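Local coordinates for cytochrome P450 (Novosphingobium aromaticivorans, PDB 3OFU), which belongs to the cytochrome P450 family of haem proteins and holds its haem in the interior of a largely helical fold, at residues Q24-A29 against Y278-V283. Residues are numbered along the deposited sequence; the frame is centred on the assembly and turned at random.
Sequences QDYFAA and YPTVAV. With HEM (protoporphyrin IX containing Fe), chain G.
The rings of Y26 and F27 meet T280 and Y278, and the methyl of T280 touches both rings of the helix. Its CG2 lies over one face of the Y26 ring, 4.2 Å from the ring centroid and 26° off the normal, which meets the geometry of a CH-pi contact. The same CG2 approaches F27 obliquely, 3.8 Å from CZ. With OG1 directed to the carbonyl oxygen of G385, the methyl is the branch turned to the aromatics. The two rings also lean on each other, CD2 of Y26 standing over the rim of one F27 face.

F27 and Y278 form an offset edge-to-face pair: the centroids are 5.3 Å apart, the planes are inclined at 63°, and the edge of Y278 is directed at the F27 face. P279 O lies at the F27 edge, near the ring plane, 3.6 Å from F27 CE1. The OH of Y278 is hydrogen-bonded to ND1 of H249 in helix 237-252, and M245 of that helix touches both members of the pair.

With CG anti to the backbone N (chi1 171°), the phenol of Y26 reaches across the backbone of T280; Y26 OH lies 3.4 Å from T280 O. At the start of helix 26-31 D25 is the N-cap, its OD1 accepting from F27 N at 3.0 Å, with the donor above the carboxylate plane, and weakly from A28 N.

On the haem side, V281 CG2 approaches the porphyrin methyl CMB at 3.7 Å. Helix 26-31 thus packs its first turn on the segment that leaves helix 267-277, the K helix of the P450 fold, and enters strand 282-287, a connection that characteristically runs beside the haem in cytochromes P450.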
ATOM      1  N   GLN A  24      12.216   5.586 -14.238  1.00 21.73           N
ATOM      2  CA  GLN A  24      11.463   6.076 -15.404  1.00 23.78           C
ATOM      3  C   GLN A  24      10.091   5.467 -15.422  1.00 22.57           C
ATOM      4  O   GLN A  24       9.089   6.133 -15.667  1.00 22.07           O
ATOM      5  CB  GLN A  24      12.124   5.793 -16.803  1.00 25.09           C
ATOM      6  CG  GLN A  24      13.623   6.090 -16.909  1.00 28.54           C
ATOM      7  CD  GLN A  24      13.957   7.340 -16.133  1.00 35.15           C
ATOM      8  OE1 GLN A  24      13.177   8.340 -16.169  1.00 36.58           O
ATOM      9  NE2 GLN A  24      15.089   7.306 -15.385  1.00 35.75           N
ATOM     10  N   ASP A  25      10.055   4.177 -15.167  1.00 22.46           N
ATOM     11  CA  ASP A  25       8.779   3.450 -15.192  1.00 22.15           C
ATOM     12  C   ASP A  25       8.834   2.240 -14.265  1.00 20.80           C
ATOM     13  O   ASP A  25       9.480   1.242 -14.604  1.00 18.96           O
ATOM     14  CB  ASP A  25       8.488   3.043 -16.612  1.00 21.44           C
ATOM     15  CG  ASP A  25       7.306   2.229 -16.741  1.00 24.82           C
ATOM     16  OD1 ASP A  25       6.693   1.867 -15.723  1.00 29.20           O
ATOM     17  OD2 ASP A  25       6.961   1.896 -17.902  1.00 31.72           O
ATOM     18  N   TYR A  26       8.124   2.356 -13.118  1.00 19.90           N
ATOM     19  CA  TYR A  26       8.138   1.292 -12.086  1.00 18.85           C
ATOM     20  C   TYR A  26       7.780  -0.056 -12.620  1.00 18.02           C
ATOM     21  O   TYR A  26       8.331  -1.027 -12.210  1.00 18.43           O
ATOM     22  CB  TYR A  26       7.228   1.616 -10.866  1.00 18.45           C
ATOM     23  CG  TYR A  26       7.050   0.431  -9.874  1.00 14.15           C
ATOM     24  CD1 TYR A  26       7.935   0.235  -8.746  1.00  8.70           C
ATOM     25  CD2 TYR A  26       5.998  -0.487 -10.050  1.00 11.72           C
ATOM     26  CE1 TYR A  26       7.786  -0.860  -7.869  1.00  2.91           C
ATOM     27  CE2 TYR A  26       5.809  -1.592  -9.107  1.00  8.62           C
ATOM     28  CZ  TYR A  26       6.714  -1.749  -8.071  1.00  6.78           C
ATOM     29  OH  TYR A  26       6.486  -2.778  -7.219  1.00 11.68           O
ATOM     30  N   PHE A  27       6.817  -0.098 -13.520  1.00 18.01           N
ATOM     31  CA  PHE A  27       6.181  -1.363 -13.848  1.00 17.44           C
ATOM     32  C   PHE A  27       6.977  -2.045 -14.884  1.00 17.87           C
ATOM     33  O   PHE A  27       7.279  -3.185 -14.729  1.00 20.86           O
ATOM     34  CB  PHE A  27       4.729  -1.198 -14.254  1.00 16.15           C
ATOM     35  CG  PHE A  27       3.904  -0.262 -13.305  1.00 16.04           C
ATOM     36  CD1 PHE A  27       3.123  -0.798 -12.272  1.00 15.47           C
ATOM     37  CD2 PHE A  27       3.902   1.102 -13.439  1.00 12.40           C
ATOM     38  CE1 PHE A  27       2.379  -0.032 -11.447  1.00 11.06           C
ATOM     39  CE2 PHE A  27       3.121   1.862 -12.604  1.00 12.90           C
ATOM     40  CZ  PHE A  27       2.373   1.276 -11.586  1.00 12.54           C
ATOM     41  N   ALA A  28       7.416  -1.373 -15.911  1.00 18.02           N
ATOM     42  CA  ALA A  28       8.232  -2.073 -16.906  1.00 18.57           C
ATOM     43  C   ALA A  28       9.419  -2.661 -16.231  1.00 20.08           C
ATOM     44  O   ALA A  28       9.816  -3.790 -16.565  1.00 22.56           O
ATOM     45  CB  ALA A  28       8.690  -1.174 -17.914  1.00 18.00           C
ATOM     46  N   ALA A  29       9.953  -1.933 -15.252  1.00 19.43           N
ATOM     47  CA  ALA A  29      11.146  -2.360 -14.556  1.00 20.04           C
ATOM     48  C   ALA A  29      10.892  -3.726 -14.004  1.00 20.50           C
ATOM     49  O   ALA A  29      11.792  -4.594 -14.014  1.00 23.03           O
ATOM     50  CB  ALA A  29      11.553  -1.414 -13.425  1.00 18.84           C
ATOM     51  N   TYR A 278      -2.566  -0.245 -11.438  1.00 15.39           N
ATOM     52  CA  TYR A 278      -1.294   0.233 -10.918  1.00 15.43           C
ATOM     53  C   TYR A 278      -0.892  -0.293  -9.520  1.00 16.93           C
ATOM     54  O   TYR A 278      -0.819   0.474  -8.537  1.00 20.59           O
ATOM     55  CB  TYR A 278      -1.227   1.732 -10.996  1.00 14.25           C
ATOM     56  CG  TYR A 278      -1.380   2.279 -12.391  1.00 14.75           C
ATOM     57  CD1 TYR A 278      -0.316   2.362 -13.230  1.00 11.05           C
ATOM     58  CD2 TYR A 278      -2.605   2.744 -12.830  1.00 20.25           C
ATOM     59  CE1 TYR A 278      -0.420   2.908 -14.503  1.00 16.58           C
ATOM     60  CE2 TYR A 278      -2.772   3.284 -14.164  1.00 23.88           C
ATOM     61  CZ  TYR A 278      -1.635   3.341 -14.996  1.00 19.33           C
ATOM     62  OH  TYR A 278      -1.735   3.867 -16.234  1.00 15.25           O
ATOM     63  N   PRO A 279      -0.632  -1.599  -9.374  1.00 14.70           N
ATOM     64  CA  PRO A 279      -0.327  -1.960  -8.054  1.00 14.12           C
ATOM     65  C   PRO A 279       1.241  -1.878  -7.806  1.00 13.51           C
ATOM     66  O   PRO A 279       2.017  -2.312  -8.659  1.00 13.02           O
ATOM     67  CB  PRO A 279      -0.869  -3.375  -7.997  1.00 12.95           C
ATOM     68  CG  PRO A 279      -0.574  -3.858  -9.245  1.00 13.42           C
ATOM     69  CD  PRO A 279      -0.798  -2.779 -10.211  1.00 13.76           C
ATOM     70  N   THR A 280       1.671  -1.313  -6.665  1.00 12.54           N
ATOM     71  CA  THR A 280       3.092  -1.143  -6.395  1.00 12.62           C
ATOM     72  C   THR A 280       3.557  -1.727  -5.057  1.00 12.48           C
ATOM     73  O   THR A 280       4.713  -1.412  -4.652  1.00 15.64           O
ATOM     74  CB  THR A 280       3.519   0.339  -6.430  1.00 11.64           C
ATOM     75  OG1 THR A 280       2.678   1.031  -5.530  1.00 16.49           O
ATOM     76  CG2 THR A 280       3.218   1.064  -7.838  1.00 12.12           C
ATOM     77  N   VAL A 281       2.754  -2.566  -4.395  1.00  8.81           N
ATOM     78  CA  VAL A 281       3.196  -3.110  -3.178  1.00  7.98           C
ATOM     79  C   VAL A 281       3.935  -4.451  -3.327  1.00  8.82           C
ATOM     80  O   VAL A 281       3.631  -5.226  -4.181  1.00 11.08           O
ATOM     81  CB  VAL A 281       1.995  -3.205  -2.109  1.00 10.70           C
ATOM     82  CG1 VAL A 281       2.481  -3.942  -0.712  1.00  8.11           C
ATOM     83  CG2 VAL A 281       1.323  -1.777  -1.736  1.00  6.06           C
ATOM     84  N   ALA A 282       4.892  -4.789  -2.482  1.00  8.70           N
ATOM     85  CA  ALA A 282       5.602  -6.086  -2.560  1.00  7.60           C
ATOM     86  C   ALA A 282       5.903  -6.612  -1.113  1.00  8.40           C
ATOM     87  O   ALA A 282       6.312  -5.835  -0.238  1.00 10.60           O
ATOM     88  CB  ALA A 282       6.871  -5.969  -3.349  1.00  4.78           C
ATOM     89  N   VAL A 283       5.725  -7.886  -0.856  1.00  6.99           N
ATOM     90  CA  VAL A 283       5.978  -8.305   0.434  1.00  9.12           C
ATOM     91  C   VAL A 283       7.009  -9.457   0.540  1.00 12.75           C
ATOM     92  O   VAL A 283       7.299 -10.225  -0.471  1.00 14.51           O
ATOM     93  CB  VAL A 283       4.711  -8.753   1.110  1.00  8.56           C
ATOM     94  CG1 VAL A 283       3.807  -7.628   1.362  1.00  7.16           C
ATOM     95  CG2 VAL A 283       4.050  -9.938   0.398  1.00  7.51           C
TER
HETATM   96  CHA HEM G 417      -2.375  -5.296   4.486  1.00  7.72           C
HETATM   97  CHB HEM G 417      -1.740  -2.833   0.478  1.00  7.42           C
HETATM   98  CHC HEM G 417      -4.388   0.571   2.489  1.00  9.73           C
HETATM   99  CHD HEM G 417      -3.761  -1.296   6.918  1.00  6.14           C
HETATM  100  C1A HEM G 417      -2.053  -4.954   3.241  1.00  8.23           C
HETATM  101  C2A HEM G 417      -1.511  -5.909   2.240  1.00 10.35           C
HETATM  102  C3A HEM G 417      -1.375  -5.204   1.100  1.00  9.28           C
HETATM  103  C4A HEM G 417      -1.804  -3.843   1.382  1.00  5.75           C
HETATM  104  CMA HEM G 417      -0.793  -5.752  -0.243  1.00  8.28           C
HETATM  105  CAA HEM G 417      -1.167  -7.392   2.425  1.00  2.73           C
HETATM  106  CBA HEM G 417       0.178  -7.365   2.999  1.00  5.34           C
HETATM  107  CGA HEM G 417       0.748  -8.772   3.213  1.00 12.11           C
HETATM  108  O1A HEM G 417       1.971  -8.906   3.623  1.00 14.10           O
HETATM  109  O2A HEM G 417       0.100  -9.827   2.975  1.00 10.79           O
HETATM  110  C1B HEM G 417      -2.441  -1.703   0.652  1.00  7.28           C
HETATM  111  C2B HEM G 417      -2.741  -0.790  -0.392  1.00  5.86           C
HETATM  112  C3B HEM G 417      -3.529   0.131   0.219  1.00  8.62           C
HETATM  113  C4B HEM G 417      -3.686  -0.193   1.606  1.00  7.70           C
HETATM  114  CMB HEM G 417      -2.279  -0.900  -1.850  1.00  3.24           C
HETATM  115  CAB HEM G 417      -4.189   1.385  -0.369  1.00  9.61           C
HETATM  116  CBB HEM G 417      -3.400   2.193  -1.124  1.00 16.13           C
HETATM  117  C1C HEM G 417      -4.448   0.375   3.858  1.00  7.99           C
HETATM  118  C2C HEM G 417      -5.210   1.217   4.758  1.00  7.47           C
HETATM  119  C3C HEM G 417      -4.998   0.667   5.966  1.00  9.42           C
HETATM  120  C4C HEM G 417      -4.150  -0.477   5.859  1.00  6.76           C
HETATM  121  CMC HEM G 417      -6.096   2.426   4.287  1.00  2.00           C
HETATM  122  CAC HEM G 417      -5.601   1.031   7.380  1.00 15.66           C
HETATM  123  CBC HEM G 417      -5.850   2.296   7.749  1.00 17.26           C
HETATM  124  C1D HEM G 417      -3.336  -2.617   6.669  1.00 12.76           C
HETATM  125  C2D HEM G 417      -3.043  -3.663   7.699  1.00 14.15           C
HETATM  126  C3D HEM G 417      -2.686  -4.955   6.901  1.00  9.79           C
HETATM  127  C4D HEM G 417      -2.666  -4.510   5.497  1.00 10.05           C
HETATM  128  CMD HEM G 417      -3.116  -3.626   9.261  1.00 11.63           C
HETATM  129  CAD HEM G 417      -2.307  -6.310   7.506  1.00  2.00           C
HETATM  130  CBD HEM G 417      -3.404  -7.313   7.539  1.00  4.01           C
HETATM  131  CGD HEM G 417      -3.133  -8.747   8.176  1.00  5.70           C
HETATM  132  O1D HEM G 417      -2.025  -9.343   8.284  1.00  3.64           O
HETATM  133  O2D HEM G 417      -4.119  -9.418   8.535  1.00  7.67           O
HETATM  134  NA  HEM G 417      -2.266  -3.766   2.662  1.00  6.09           N
HETATM  135  NB  HEM G 417      -2.998  -1.327   1.845  1.00  7.44           N
HETATM  136  NC  HEM G 417      -3.853  -0.628   4.528  1.00  6.91           N
HETATM  137  ND  HEM G 417      -3.104  -3.223   5.373  1.00 10.98           N
HETATM  138 FE   HEM G 417      -3.111  -2.333   3.555  1.00 13.86          FE